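Local atomic coordinates of glycosyl hydrolase (Aspergillus fumigatus, PDB entry 2X8R), a protein that is a secreted family 25 lysozyme that probably cleaves the beta-1,4 linkages between N-acetylmuramic acid and N-acetylglucosamine in bacterial peptidoglycan. Residues A[28-33]-A[179-184]; A[55-60]-A[202-207]; A[35-40]-A[67-72]; A[94-99]-A[121-126]. One frame throughout, in Å; residues are numbered along the deposited sequence.

Contact 1. Residues A[28-33]-A[179-184]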
loop_
_atom_site.group_PDB
_atom_site.type_symbol
_atom_site.label_atom_id
_atom_site.label_comp_id
_atom_site.label_asym_id
_atom_site.label_seq_id
_atom_site.Cartn_x
_atom_site.Cartn_y
_atom_site.Cartn_z
ATOM N N PHE A 28 -4.623 -12.194 -1.794
ATOM C CA PHE A 28 -3.511 -11.276 -2.015
ATOM C C PHE A 28 -2.978 -10.757 -0.716
ATOM O O PHE A 28 -3.674 -10.720 0.314
ATOM C CB PHE A 28 -3.935 -10.063 -2.887
ATOM C CG PHE A 28 -4.941 -9.120 -2.214
ATOM C CD1 PHE A 28 -4.492 -7.969 -1.551
ATOM C CD2 PHE A 28 -6.313 -9.362 -2.290
ATOM C CE1 PHE A 28 -5.419 -7.095 -0.949
ATOM C CE2 PHE A 28 -7.253 -8.507 -1.684
ATOM C CZ PHE A 28 -6.791 -7.358 -1.012
ATOM N N VAL A 29 -1.746 -10.303 -0.780
ATOM C CA VAL A 29 -1.120 -9.716 0.419
ATOM C C VAL A 29 -0.112 -8.629 0.028
ATOM O O VAL A 29 0.652 -8.798 -0.927
ATOM C CB VAL A 29 -0.404 -10.829 1.244
ATOM C CG1 VAL A 29 0.701 -11.518 0.432
ATOM C CG2 VAL A 29 0.134 -10.309 2.580
ATOM N N MET A 30 -0.129 -7.530 0.787
ATOM C CA MET A 30 0.866 -6.460 0.662
ATOM C C MET A 30 1.831 -6.589 1.817
ATOM O O MET A 30 1.427 -6.870 2.949
ATOM C CB MET A 30 0.210 -5.078 0.671
ATOM C CG MET A 30 -0.634 -4.809 -0.558
ATOM S SD MET A 30 -2.354 -5.230 -0.382
ATOM C CE MET A 30 -2.865 -3.967 0.788
ATOM N N ILE A 31 3.113 -6.436 1.513
ATOM C CA ILE A 31 4.180 -6.822 2.474
ATOM C C ILE A 31 5.160 -5.681 2.641
ATOM O O ILE A 31 5.697 -5.219 1.649
ATOM C CB ILE A 31 4.966 -8.083 1.999
ATOM C CG1 ILE A 31 3.992 -9.262 1.769
ATOM C CG2 ILE A 31 6.049 -8.444 3.068
ATOM C CD1 ILE A 31 4.634 -10.384 0.895
ATOM N N LYS A 32 5.413 -5.250 3.871
ATOM C CA LYS A 32 6.307 -4.092 4.055
ATOM C C LYS A 32 7.690 -4.423 3.575
ATOM O O LYS A 32 8.283 -5.414 4.043
ATOM C CB LYS A 32 6.416 -3.702 5.521
ATOM C CG LYS A 32 7.183 -2.403 5.666
ATOM C CD LYS A 32 7.132 -1.868 7.105
ATOM C CE LYS A 32 8.064 -0.679 7.245
ATOM N NZ LYS A 32 8.222 -0.260 8.702
ATOM N N ALA A 33 8.220 -3.582 2.686
ATOM C CA ALA A 33 9.566 -3.785 2.138
ATOM C C ALA A 33 10.586 -2.829 2.738
ATOM O O ALA A 33 11.645 -3.268 3.186
ATOM C CB ALA A 33 9.545 -3.619 0.655
ATOM N N TRP A 179 -12.671 3.523 -3.317
ATOM C CA TRP A 179 -11.451 2.803 -2.958
ATOM C C TRP A 179 -11.285 1.605 -3.861
ATOM O O TRP A 179 -12.279 1.002 -4.321
ATOM C CB TRP A 179 -11.533 2.366 -1.473
ATOM C CG TRP A 179 -12.889 1.760 -1.088
ATOM C CD1 TRP A 179 -14.023 2.445 -0.664
ATOM C CD2 TRP A 179 -13.243 0.361 -1.077
ATOM N NE1 TRP A 179 -15.016 1.558 -0.391
ATOM C CE2 TRP A 179 -14.573 0.277 -0.627
ATOM C CE3 TRP A 179 -12.537 -0.825 -1.338
ATOM C CZ2 TRP A 179 -15.251 -0.959 -0.492
ATOM C CZ3 TRP A 179 -13.202 -2.063 -1.210
ATOM C CH2 TRP A 179 -14.544 -2.115 -0.784
ATOM N N THR A 180 -10.032 1.243 -4.124
ATOM C CA THR A 180 -9.693 -0.027 -4.777
ATOM C C THR A 180 -9.552 -1.138 -3.731
ATOM O O THR A 180 -10.034 -2.227 -3.945
ATOM C CB THR A 180 -8.428 0.100 -5.622
ATOM O OG1 THR A 180 -8.621 1.096 -6.641
ATOM C CG2 THR A 180 -8.037 -1.238 -6.274
ATOM N N ILE A 181 -8.912 -0.827 -2.596
ATOM C CA ILE A 181 -8.780 -1.748 -1.459
ATOM C C ILE A 181 -9.186 -1.013 -0.184
ATOM O O ILE A 181 -8.797 0.135 0.016
ATOM C CB ILE A 181 -7.312 -2.184 -1.237
ATOM C CG1 ILE A 181 -6.710 -2.754 -2.508
ATOM C CG2 ILE A 181 -7.207 -3.205 -0.091
ATOM C CD1 ILE A 181 -7.405 -3.926 -2.999
ATOM N N TRP A 182 -9.937 -1.687 0.685
ATOM C CA TRP A 182 -10.382 -1.104 1.954
ATOM C C TRP A 182 -9.693 -1.894 3.043
ATOM O O TRP A 182 -9.837 -3.119 3.092
ATOM C CB TRP A 182 -11.908 -1.325 2.045
ATOM C CG TRP A 182 -12.500 -1.087 3.389
ATOM C CD1 TRP A 182 -12.054 -0.202 4.344
ATOM C CD2 TRP A 182 -13.695 -1.699 3.926
ATOM N NE1 TRP A 182 -12.900 -0.231 5.443
ATOM C CE2 TRP A 182 -13.883 -1.166 5.227
ATOM C CE3 TRP A 182 -14.575 -2.682 3.462
ATOM C CZ2 TRP A 182 -14.942 -1.554 6.055
ATOM C CZ3 TRP A 182 -15.633 -3.073 4.280
ATOM C CH2 TRP A 182 -15.809 -2.501 5.577
ATOM N N GLN A 183 -8.903 -1.215 3.876
ATOM C CA GLN A 183 -8.330 -1.897 5.028
ATOM C C GLN A 183 -9.311 -1.781 6.162
ATOM O O GLN A 183 -9.553 -0.683 6.712
ATOM C CB GLN A 183 -6.956 -1.325 5.386
ATOM C CG GLN A 183 -6.221 -2.133 6.486
ATOM C CD GLN A 183 -5.023 -1.405 6.954
ATOM O OE1 GLN A 183 -5.142 -0.390 7.657
ATOM N NE2 GLN A 183 -3.844 -1.850 6.501
ATOM N N ASN A 184 -9.973 -2.906 6.434
ATOM C CA ASN A 184 -11.165 -2.868 7.251
ATOM C C ASN A 184 -10.930 -3.172 8.734
ATOM O O ASN A 184 -11.831 -2.939 9.552
ATOM C CB ASN A 184 -12.243 -3.781 6.656
ATOM C CG ASN A 184 -11.887 -5.229 6.755
ATOM O OD1 ASN A 184 -10.939 -5.681 6.143
ATOM N ND2 ASN A 184 -12.646 -5.976 7.562
#

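Contact 2. Residues A[55-60]-A[202-207]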
loop_
_atom_site.group_PDB
_atom_site.type_symbol
_atom_site.label_atom_id
_atom_site.label_comp_id
_atom_site.label_asym_id
_atom_site.label_seq_id
_atom_site.Cartn_x
_atom_site.Cartn_y
_atom_site.Cartn_z
ATOM N N GLY A 55 0.770 -19.384 -3.516
ATOM C CA GLY A 55 -0.070 -19.002 -4.654
ATOM C C GLY A 55 -0.833 -17.703 -4.474
ATOM O O GLY A 55 -1.801 -17.471 -5.181
ATOM N N LEU A 56 -0.405 -16.828 -3.571
ATOM C CA LEU A 56 -1.086 -15.521 -3.434
ATOM C C LEU A 56 -0.522 -14.516 -4.408
ATOM O O LEU A 56 0.652 -14.586 -4.752
ATOM C CB LEU A 56 -0.936 -14.920 -2.013
ATOM C CG LEU A 56 -1.536 -15.741 -0.868
ATOM C CD1 LEU A 56 -1.033 -15.277 0.510
ATOM C CD2 LEU A 56 -2.999 -15.517 -0.880
ATOM N N LEU A 57 -1.366 -13.588 -4.851
ATOM C CA LEU A 57 -0.889 -12.349 -5.443
ATOM C C LEU A 57 -0.166 -11.583 -4.308
ATOM O O LEU A 57 -0.617 -11.603 -3.155
ATOM C CB LEU A 57 -2.084 -11.559 -5.962
ATOM C CG LEU A 57 -2.757 -12.124 -7.203
ATOM C CD1 LEU A 57 -3.997 -11.306 -7.467
ATOM C CD2 LEU A 57 -1.810 -12.059 -8.366
ATOM N N ARG A 58 0.941 -10.908 -4.600
ATOM C CA ARG A 58 1.632 -10.169 -3.545
ATOM C C ARG A 58 2.327 -8.974 -4.125
ATOM O O ARG A 58 2.660 -8.960 -5.311
ATOM C CB ARG A 58 2.631 -11.053 -2.749
ATOM C CG ARG A 58 3.898 -11.440 -3.523
ATOM C CD ARG A 58 3.599 -12.531 -4.548
ATOM N NE ARG A 58 4.850 -13.011 -5.153
ATOM C CZ ARG A 58 5.416 -12.453 -6.227
ATOM N NH1 ARG A 58 4.860 -11.395 -6.824
ATOM N NH2 ARG A 58 6.582 -12.929 -6.686
ATOM N N GLY A 59 2.526 -7.964 -3.281
ATOM C CA GLY A 59 3.319 -6.791 -3.664
ATOM C C GLY A 59 3.958 -6.215 -2.409
ATOM O O GLY A 59 3.660 -6.661 -1.262
ATOM N N GLY A 60 4.895 -5.285 -2.607
ATOM C CA GLY A 60 5.563 -4.656 -1.457
ATOM C C GLY A 60 4.909 -3.340 -1.081
ATOM O O GLY A 60 4.127 -2.780 -1.872
ATOM N N THR A 202 -11.468 -11.430 -11.172
ATOM C CA THR A 202 -11.038 -11.014 -12.510
ATOM C C THR A 202 -10.507 -9.570 -12.490
ATOM O O THR A 202 -9.503 -9.289 -13.176
ATOM C CB THR A 202 -12.109 -11.205 -13.630
ATOM O OG1 THR A 202 -13.307 -10.604 -13.213
ATOM C CG2 THR A 202 -12.359 -12.681 -13.897
ATOM N N GLN A 203 -11.159 -8.683 -11.735
ATOM C CA GLN A 203 -10.694 -7.298 -11.638
ATOM C C GLN A 203 -9.449 -7.168 -10.789
ATOM O O GLN A 203 -8.615 -6.281 -11.038
ATOM C CB GLN A 203 -11.804 -6.382 -11.115
ATOM C CG GLN A 203 -12.903 -6.167 -12.166
ATOM C CD GLN A 203 -12.360 -5.580 -13.472
ATOM O OE1 GLN A 203 -11.857 -4.448 -13.509
ATOM N NE2 GLN A 203 -12.444 -6.350 -14.545
ATOM N N LEU A 204 -9.328 -8.007 -9.766
ATOM C CA LEU A 204 -8.066 -8.046 -9.020
ATOM C C LEU A 204 -6.890 -8.444 -9.933
ATOM O O LEU A 204 -5.809 -7.788 -9.906
ATOM C CB LEU A 204 -8.163 -8.965 -7.791
ATOM C CG LEU A 204 -6.894 -9.251 -6.980
ATOM C CD1 LEU A 204 -6.344 -7.932 -6.473
ATOM C CD2 LEU A 204 -7.275 -10.173 -5.822
ATOM N N ARG A 205 -7.060 -9.504 -10.732
ATOM C CA ARG A 205 -5.979 -9.859 -11.688
ATOM C C ARG A 205 -5.631 -8.702 -12.668
ATOM O O ARG A 205 -4.485 -8.605 -13.112
ATOM C CB ARG A 205 -6.338 -11.142 -12.453
ATOM C CG ARG A 205 -6.369 -12.338 -11.509
ATOM C CD ARG A 205 -6.254 -13.715 -12.222
ATOM N NE ARG A 205 -6.550 -14.821 -11.310
ATOM C CZ ARG A 205 -5.702 -15.343 -10.419
ATOM N NH1 ARG A 205 -4.457 -14.878 -10.283
ATOM N NH2 ARG A 205 -6.100 -16.350 -9.649
ATOM N N LYS A 206 -6.613 -7.861 -13.008
ATOM C CA LYS A 206 -6.354 -6.688 -13.852
ATOM C C LYS A 206 -5.568 -5.629 -13.085
ATOM O O LYS A 206 -4.718 -4.941 -13.657
ATOM C CB LYS A 206 -7.650 -6.065 -14.361
ATOM C CG LYS A 206 -8.382 -6.823 -15.458
ATOM C CD LYS A 206 -9.430 -5.856 -16.068
ATOM C CE LYS A 206 -10.488 -6.541 -16.913
ATOM N NZ LYS A 206 -9.899 -7.666 -17.694
ATOM N N LEU A 207 -5.851 -5.480 -11.792
ATOM C CA LEU A 207 -5.010 -4.576 -10.972
ATOM C C LEU A 207 -3.563 -5.091 -11.030
ATOM O O LEU A 207 -2.644 -4.293 -11.153
ATOM C CB LEU A 207 -5.500 -4.543 -9.513
ATOM C CG LEU A 207 -4.639 -3.750 -8.502
ATOM C CD1 LEU A 207 -4.542 -2.228 -8.857
ATOM C CD2 LEU A 207 -5.137 -4.042 -7.083
HETATM O O HOH W 1 -3.645 -16.028 -7.567
#

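Contact 3. Residues A[35-40]-A[67-72]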
loop_
_atom_site.group_PDB
_atom_site.type_symbol
_atom_site.label_atom_id
_atom_site.label_comp_id
_atom_site.label_asym_id
_atom_site.label_seq_id
_atom_site.Cartn_x
_atom_site.Cartn_y
_atom_site.Cartn_z
ATOM N N GLU A 35 11.224 1.465 4.626
ATOM C CA GLU A 35 10.749 2.637 5.316
ATOM C C GLU A 35 11.826 3.712 5.191
ATOM O O GLU A 35 13.022 3.437 5.380
ATOM C CB GLU A 35 10.477 2.323 6.804
ATOM C CG GLU A 35 10.179 3.593 7.654
ATOM C CD GLU A 35 9.704 3.308 9.082
ATOM O OE1 GLU A 35 9.298 2.176 9.384
ATOM O OE2 GLU A 35 9.689 4.246 9.914
ATOM N N GLY A 36 11.416 4.942 4.905
ATOM C CA GLY A 36 12.391 6.045 4.803
ATOM C C GLY A 36 13.467 5.775 3.774
ATOM O O GLY A 36 13.172 5.249 2.684
ATOM N N THR A 37 14.714 6.140 4.098
ATOM C CA THR A 37 15.779 6.040 3.085
ATOM C C THR A 37 16.733 4.868 3.268
ATOM O O THR A 37 17.448 4.519 2.322
ATOM C CB THR A 37 16.639 7.312 3.030
ATOM O OG1 THR A 37 17.232 7.500 4.319
ATOM C CG2 THR A 37 15.749 8.519 2.672
ATOM N N THR A 38 16.771 4.274 4.462
ATOM C CA THR A 38 17.715 3.192 4.717
ATOM C C THR A 38 17.144 1.941 5.387
ATOM O O THR A 38 17.874 0.967 5.552
ATOM C CB THR A 38 18.931 3.666 5.545
ATOM O OG1 THR A 38 18.508 4.044 6.851
ATOM C CG2 THR A 38 19.600 4.811 4.834
ATOM N N TYR A 39 15.887 1.978 5.833
ATOM C CA TYR A 39 15.377 0.858 6.596
ATOM C C TYR A 39 14.813 -0.213 5.648
ATOM O O TYR A 39 13.895 0.083 4.869
ATOM C CB TYR A 39 14.319 1.396 7.584
ATOM C CG TYR A 39 13.654 0.347 8.433
ATOM C CD1 TYR A 39 12.703 -0.537 7.876
ATOM C CD2 TYR A 39 13.937 0.249 9.797
ATOM C CE1 TYR A 39 12.118 -1.540 8.653
ATOM C CE2 TYR A 39 13.311 -0.729 10.593
ATOM C CZ TYR A 39 12.411 -1.595 10.011
ATOM O OH TYR A 39 11.809 -2.536 10.808
ATOM N N LYS A 40 15.331 -1.452 5.733
ATOM C CA LYS A 40 14.807 -2.592 4.941
ATOM C C LYS A 40 14.089 -3.465 5.945
ATOM O O LYS A 40 14.702 -3.865 6.958
ATOM C CB LYS A 40 15.930 -3.410 4.237
ATOM C CG LYS A 40 16.666 -2.591 3.145
ATOM C CD LYS A 40 17.907 -3.308 2.544
ATOM C CE LYS A 40 18.819 -2.293 1.802
ATOM N NZ LYS A 40 19.679 -2.923 0.745
ATOM N N ASP A 67 9.765 13.761 5.686
ATOM C CA ASP A 67 10.758 14.687 6.244
ATOM C C ASP A 67 12.227 14.274 6.000
ATOM O O ASP A 67 13.167 15.110 6.178
ATOM C CB ASP A 67 10.485 14.937 7.742
ATOM C CG ASP A 67 10.510 13.668 8.590
ATOM O OD1 ASP A 67 10.102 12.570 8.157
ATOM O OD2 ASP A 67 10.923 13.776 9.768
ATOM N N LYS A 68 12.453 13.037 5.548
ATOM C CA LYS A 68 13.833 12.494 5.503
ATOM C C LYS A 68 14.511 12.620 4.137
ATOM O O LYS A 68 15.762 12.488 4.030
ATOM C CB LYS A 68 13.855 11.026 5.937
ATOM C CG LYS A 68 13.485 10.775 7.389
ATOM C CD LYS A 68 14.421 11.547 8.345
ATOM C CE LYS A 68 13.896 11.444 9.771
ATOM N NZ LYS A 68 14.745 12.221 10.731
ATOM N N SER A 69 13.716 12.822 3.088
ATOM C CA SER A 69 14.250 12.894 1.713
ATOM C C SER A 69 13.149 13.276 0.754
ATOM O O SER A 69 11.984 13.388 1.156
ATOM C CB SER A 69 14.811 11.508 1.297
ATOM O OG SER A 69 13.738 10.689 0.849
ATOM N N THR A 70 13.497 13.404 -0.520
ATOM C CA THR A 70 12.493 13.658 -1.556
ATOM C C THR A 70 11.686 12.403 -1.780
ATOM O O THR A 70 12.109 11.317 -1.371
ATOM C CB THR A 70 13.109 14.075 -2.892
ATOM O OG1 THR A 70 13.936 13.024 -3.413
ATOM C CG2 THR A 70 13.948 15.353 -2.730
ATOM N N GLY A 71 10.529 12.569 -2.421
ATOM C CA GLY A 71 9.656 11.419 -2.789
ATOM C C GLY A 71 10.363 10.463 -3.753
ATOM O O GLY A 71 10.280 9.224 -3.603
ATOM N N SER A 72 11.110 11.023 -4.698
ATOM C CA SER A 72 11.831 10.207 -5.676
ATOM C C SER A 72 12.902 9.337 -5.013
ATOM O O SER A 72 13.062 8.146 -5.350
ATOM C CB SER A 72 12.497 11.164 -6.688
ATOM O OG SER A 72 13.460 10.431 -7.449
#

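Contact 4. Residues A[94-99]-A[121-126]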
loop_
_atom_site.group_PDB
_atom_site.type_symbol
_atom_site.label_atom_id
_atom_site.label_comp_id
_atom_site.label_asym_id
_atom_site.label_seq_id
_atom_site.Cartn_x
_atom_site.Cartn_y
_atom_site.Cartn_z
ATOM N N GLY A 94 3.341 -1.743 -6.387
ATOM C CA GLY A 94 3.841 -1.310 -5.061
ATOM C C GLY A 94 2.867 -0.320 -4.428
ATOM O O GLY A 94 2.180 0.421 -5.104
ATOM N N MET A 95 2.821 -0.279 -3.100
ATOM C CA MET A 95 1.874 0.563 -2.401
ATOM C C MET A 95 2.678 1.548 -1.535
ATOM O O MET A 95 3.613 1.150 -0.817
ATOM C CB MET A 95 0.949 -0.313 -1.524
ATOM C CG MET A 95 0.069 0.526 -0.562
ATOM S SD MET A 95 -1.087 -0.595 0.279
ATOM C CE MET A 95 -0.183 -0.989 1.765
ATOM N N LEU A 96 2.347 2.827 -1.665
ATOM C CA LEU A 96 2.933 3.847 -0.801
ATOM C C LEU A 96 2.067 4.005 0.431
ATOM O O LEU A 96 0.905 4.401 0.311
ATOM C CB LEU A 96 2.973 5.168 -1.546
ATOM C CG LEU A 96 3.394 6.416 -0.732
ATOM C CD1 LEU A 96 4.837 6.331 -0.198
ATOM C CD2 LEU A 96 3.230 7.702 -1.623
ATOM N N ASP A 97 2.617 3.708 1.603
ATOM C CA ASP A 97 1.897 3.900 2.872
ATOM C C ASP A 97 2.245 5.294 3.361
ATOM O O ASP A 97 3.355 5.533 3.850
ATOM C CB ASP A 97 2.325 2.794 3.849
ATOM C CG ASP A 97 1.743 2.946 5.244
ATOM O OD1 ASP A 97 1.257 4.045 5.596
ATOM O OD2 ASP A 97 1.756 1.913 5.959
ATOM N N ILE A 98 1.317 6.193 3.160
ATOM C CA ILE A 98 1.535 7.596 3.439
ATOM C C ILE A 98 0.432 8.105 4.421
ATOM O O ILE A 98 -0.659 8.384 4.012
ATOM C CB ILE A 98 1.598 8.433 2.138
ATOM C CG1 ILE A 98 1.749 9.925 2.435
ATOM C CG2 ILE A 98 0.420 8.169 1.259
ATOM C CD1 ILE A 98 3.030 10.348 3.070
ATOM N N GLU A 99 0.786 8.144 5.698
ATOM C CA GLU A 99 -0.131 8.500 6.723
ATOM C C GLU A 99 0.633 8.815 8.030
ATOM O O GLU A 99 1.707 9.262 7.963
ATOM C CB GLU A 99 -1.251 7.476 6.879
ATOM C CG GLU A 99 -0.910 6.035 6.702
ATOM C CD GLU A 99 -0.490 5.332 8.013
ATOM O OE1 GLU A 99 0.253 4.374 7.908
ATOM O OE2 GLU A 99 -0.945 5.736 9.062
ATOM N N ASP A 121 6.166 13.379 -6.334
ATOM C CA ASP A 121 7.514 12.936 -6.656
ATOM C C ASP A 121 7.685 11.401 -6.491
ATOM O O ASP A 121 8.303 10.761 -7.344
ATOM C CB ASP A 121 8.531 13.682 -5.828
ATOM C CG ASP A 121 8.718 15.158 -6.306
ATOM O OD1 ASP A 121 8.129 15.520 -7.345
ATOM O OD2 ASP A 121 9.481 15.932 -5.686
ATOM N N PHE A 122 7.178 10.860 -5.380
ATOM C CA PHE A 122 7.193 9.406 -5.180
ATOM C C PHE A 122 6.440 8.664 -6.294
ATOM O O PHE A 122 6.980 7.739 -6.924
ATOM C CB PHE A 122 6.580 9.025 -3.819
ATOM C CG PHE A 122 6.760 7.558 -3.484
ATOM C CD1 PHE A 122 5.933 6.576 -4.052
ATOM C CD2 PHE A 122 7.814 7.166 -2.641
ATOM C CE1 PHE A 122 6.121 5.212 -3.747
ATOM C CE2 PHE A 122 8.023 5.819 -2.327
ATOM C CZ PHE A 122 7.161 4.815 -2.920
ATOM N N VAL A 123 5.188 9.046 -6.522
ATOM C CA VAL A 123 4.376 8.263 -7.445
ATOM C C VAL A 123 4.851 8.400 -8.885
ATOM O O VAL A 123 4.851 7.426 -9.648
ATOM C CB VAL A 123 2.827 8.493 -7.287
ATOM C CG1 VAL A 123 2.417 8.376 -5.833
ATOM C CG2 VAL A 123 2.394 9.848 -7.869
ATOM N N ASN A 124 5.337 9.581 -9.244
ATOM C CA ASN A 124 5.872 9.725 -10.603
ATOM C C ASN A 124 7.125 8.888 -10.822
ATOM O O ASN A 124 7.285 8.294 -11.886
ATOM C CB ASN A 124 6.153 11.191 -10.871
ATOM C CG ASN A 124 4.880 11.985 -11.034
ATOM O OD1 ASN A 124 3.807 11.419 -11.247
ATOM N ND2 ASN A 124 4.987 13.294 -10.948
ATOM N N GLU A 125 8.035 8.878 -9.842
ATOM C CA GLU A 125 9.228 8.033 -9.940
ATOM C C GLU A 125 8.835 6.564 -10.080
ATOM O O GLU A 125 9.426 5.814 -10.896
ATOM C CB GLU A 125 10.223 8.262 -8.785
ATOM C CG GLU A 125 11.476 7.353 -8.858
ATOM C CD GLU A 125 12.410 7.646 -10.051
ATOM O OE1 GLU A 125 12.416 8.757 -10.600
ATOM O OE2 GLU A 125 13.160 6.745 -10.431
ATOM N N TYR A 126 7.838 6.148 -9.285
ATOM C CA TYR A 126 7.406 4.766 -9.288
ATOM C C TYR A 126 6.881 4.396 -10.683
ATOM O O TYR A 126 7.224 3.360 -11.242
ATOM C CB TYR A 126 6.376 4.460 -8.188
ATOM C CG TYR A 126 6.173 2.982 -8.056
ATOM C CD1 TYR A 126 6.948 2.197 -7.168
ATOM C CD2 TYR A 126 5.241 2.342 -8.866
ATOM C CE1 TYR A 126 6.763 0.793 -7.098
ATOM C CE2 TYR A 126 5.071 0.941 -8.804
ATOM C CZ TYR A 126 5.838 0.198 -7.916
ATOM O OH TYR A 126 5.715 -1.163 -7.867
#

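Contact 1. Residues A[28-33]-A[179-184]
Q183 OE1, which accepts hydrogen bonds from the hydroxyls of both Y137 and Y164, lies two residues beyond I181, the residue through which 179-184 meets F28 and M30 of 28-33. The other half of the same amide, NE2, bonds to D8, so the group is held at both ends and its rotation is fixed. The contact itself is wholly apolar. The CA atoms of F28 and I181 stand 10.9 Å apart, too far for any strand pairing, and the gap is bridged by side chains that extend head-on from the two strands. CZ, the far corner of the phenyl ring, comes within 4.0 Å of I181 CD1, the methyl approaching obliquely to the ring. The two branches of I181 divide the work: CG1 lies beside the backbone N (chi1 -54°) and carries CD1 to the ring, while CG2 faces M30 CE at a looser 4.5 Å. In the modelled conformer M30 also lies against F28, two residues back on its own strand, with SD in the plane of the F28 ring, 3.6 Å from CE1 at the edge. M30 and I181 each have a second conformer, so both approaches hold for the modelled conformers alone. Strands 26-35 and 181-185 are separated in the closed sheet by 3-9 and 193-198, so this is a contact across the interior of a TIM-barrel-like fold. F197 of strand 193-198 touches both F28 and I181, L57 of strand 57-63 touches F28, and V29 and I31 turn to the other side of the sheet, toward helix 44-53.

Contact 2. Residues A[55-60]-A[202-207]
The ends of L57 and L204 meet, and their torsions explain the fit. L57 has CG beside the backbone N (chi1 -72°) and an extended second torsion, which sends CD1 out as the leading methyl. It meets the branch point of L204, 3.6 Å from CG and 3.8 Å from CD2. On the helix side L204 places CG anti to its N (chi1 173°), with CD2 among the atoms that L57 CD1 touches. R205 starts out to the flank of the contact, but its nearly straight chain carries the guanidinium back until NH1 lies 4.3 Å from L57 CD2, in an oblique approach. The same NH1 donates to water 1 at 3.1 Å, and this water gives a weak bond to G55 O at 3.3 Å. G55 closes the preceding helix 44-53 with a Schellman motif, its positive phi (82°) turning the chain toward strand 57-63. F28 and F197 also touch L204, while L207 of the same helix touches P93, P158 and T180, all close before barrel strands; helix 201-209 therefore covers the N-terminal end of the parallel strands. Chemically the contact passes from buried leucine packing to a hydrated, polar border, where water lets the exposed arginine reach a backbone carbonyl indirectly.

Contact 3. Residues A[35-40]-A[67-72]
T37 meets K68 and S69 without any aromatic ring between them; the flat groups here are backbone carbonyl units. T37 CG2 lies 4.2 Å from the oxygen of one, K68 O, while T70 O, two residues on, accepts a hydrogen bond from S69 OG at 2.8 Å, the donor tilted 22° from the carbonyl plane. The main touch is a methyl against a methylene: T37 CG2 is 3.4 Å from S69 CB, closer than a usual van der Waals contact, and 3.5 Å from S69 OG. With OG1 of T37 between the backbone N and carbonyl carbon (chi1 60°), it is the methyl branch that faces the serine. Besides donating to T70 O, S69 OG is bonded to Q74 NE2; these two partners fix its rotation, and S69 O is taken by the indole N of W118. Q74 also touches T37, so one glutamine of helix 71-79 serves both halves of the contact. T70 follows as the N-cap of that helix, its OG1 bonded to T73 OG1. On the other side, reciprocal E35-Y39 backbone bonds (3.0 Å for E35 N to Y39 O) enclose residues 36-38, and G36 has positive phi. The arrangement is thus a beta-hairpin turn at the surface, resting on a beta-alpha loop and helix N-terminus at the C-terminal end of the barrel strands.

Contact 4. Residues A[94-99]-A[121-126]
L96 and V123 bring their CA atoms to 8.1 Å, and G94 and Y126 theirs to 8.2 Å; as the chain advances from G94 to L96 the nearest helix residue steps back from Y126 to V123, so 94-99 and the helix run antiparallel at an even spacing. Strand 95-97 and helix 112-130 are the first two elements of a beta-alpha-beta unit, completed by strand 135-138, the repeating module of TIM-barrel-like folds. G94 N donates to Y126 OH at 2.9 Å with an N-H...O angle of 146°. The hydroxyl is in turn bonded to G83 O, so it accepts from one backbone and donates to another, joining 94-99, the helix and the G83 loop at one buried point. M95 points away from the helix, toward Y61 and Y137, whereas L96 faces it. Farther on, D97 and E99 have the spacing of the DXE motif associated with this enzyme, consistent with the packing lying behind the active-site strand. F78 of helix 71-79 also touches F122. L96 and F122 run alongside one another with opposite sense, both with CG anti to the backbone N (chi1 172° for L96). L96 CD2 reaches F122 CD1 at 3.8 Å and V123 CG1 at 4.3 Å. The other methyl makes a CH-pi contact: L96 CD1 stands 3.7 Å from the F122 ring centroid, only 3° off the normal.

How the contacts relate
From the N terminus, contacts 1, 3 and 2 open in turn, at 28-33, 35-40 and 55-60. Contact 3 closes first, at 67-72, crossing contact 2. Contact 4 then opens and closes, at 94-99 and 121-126, before contact 1 closes at 179-184 and contact 2 at 202-207. Contacts 3 and 4 therefore both lie within the span of contact 1, contact 4 also within that of contact 2, and contacts 1 and 2 cross. Strand pairing joins the first segments of contacts 1, 2 and 4, probably by hydrogen bonds: V29 N to L57 O 2.9 Å, M95 N to G60 O 3.1 Å. Together they tie the barrel interior, its C-terminal helix, a surface hairpin and an outer helix; G71 O lies against F122 CD2, 3.4 Å away.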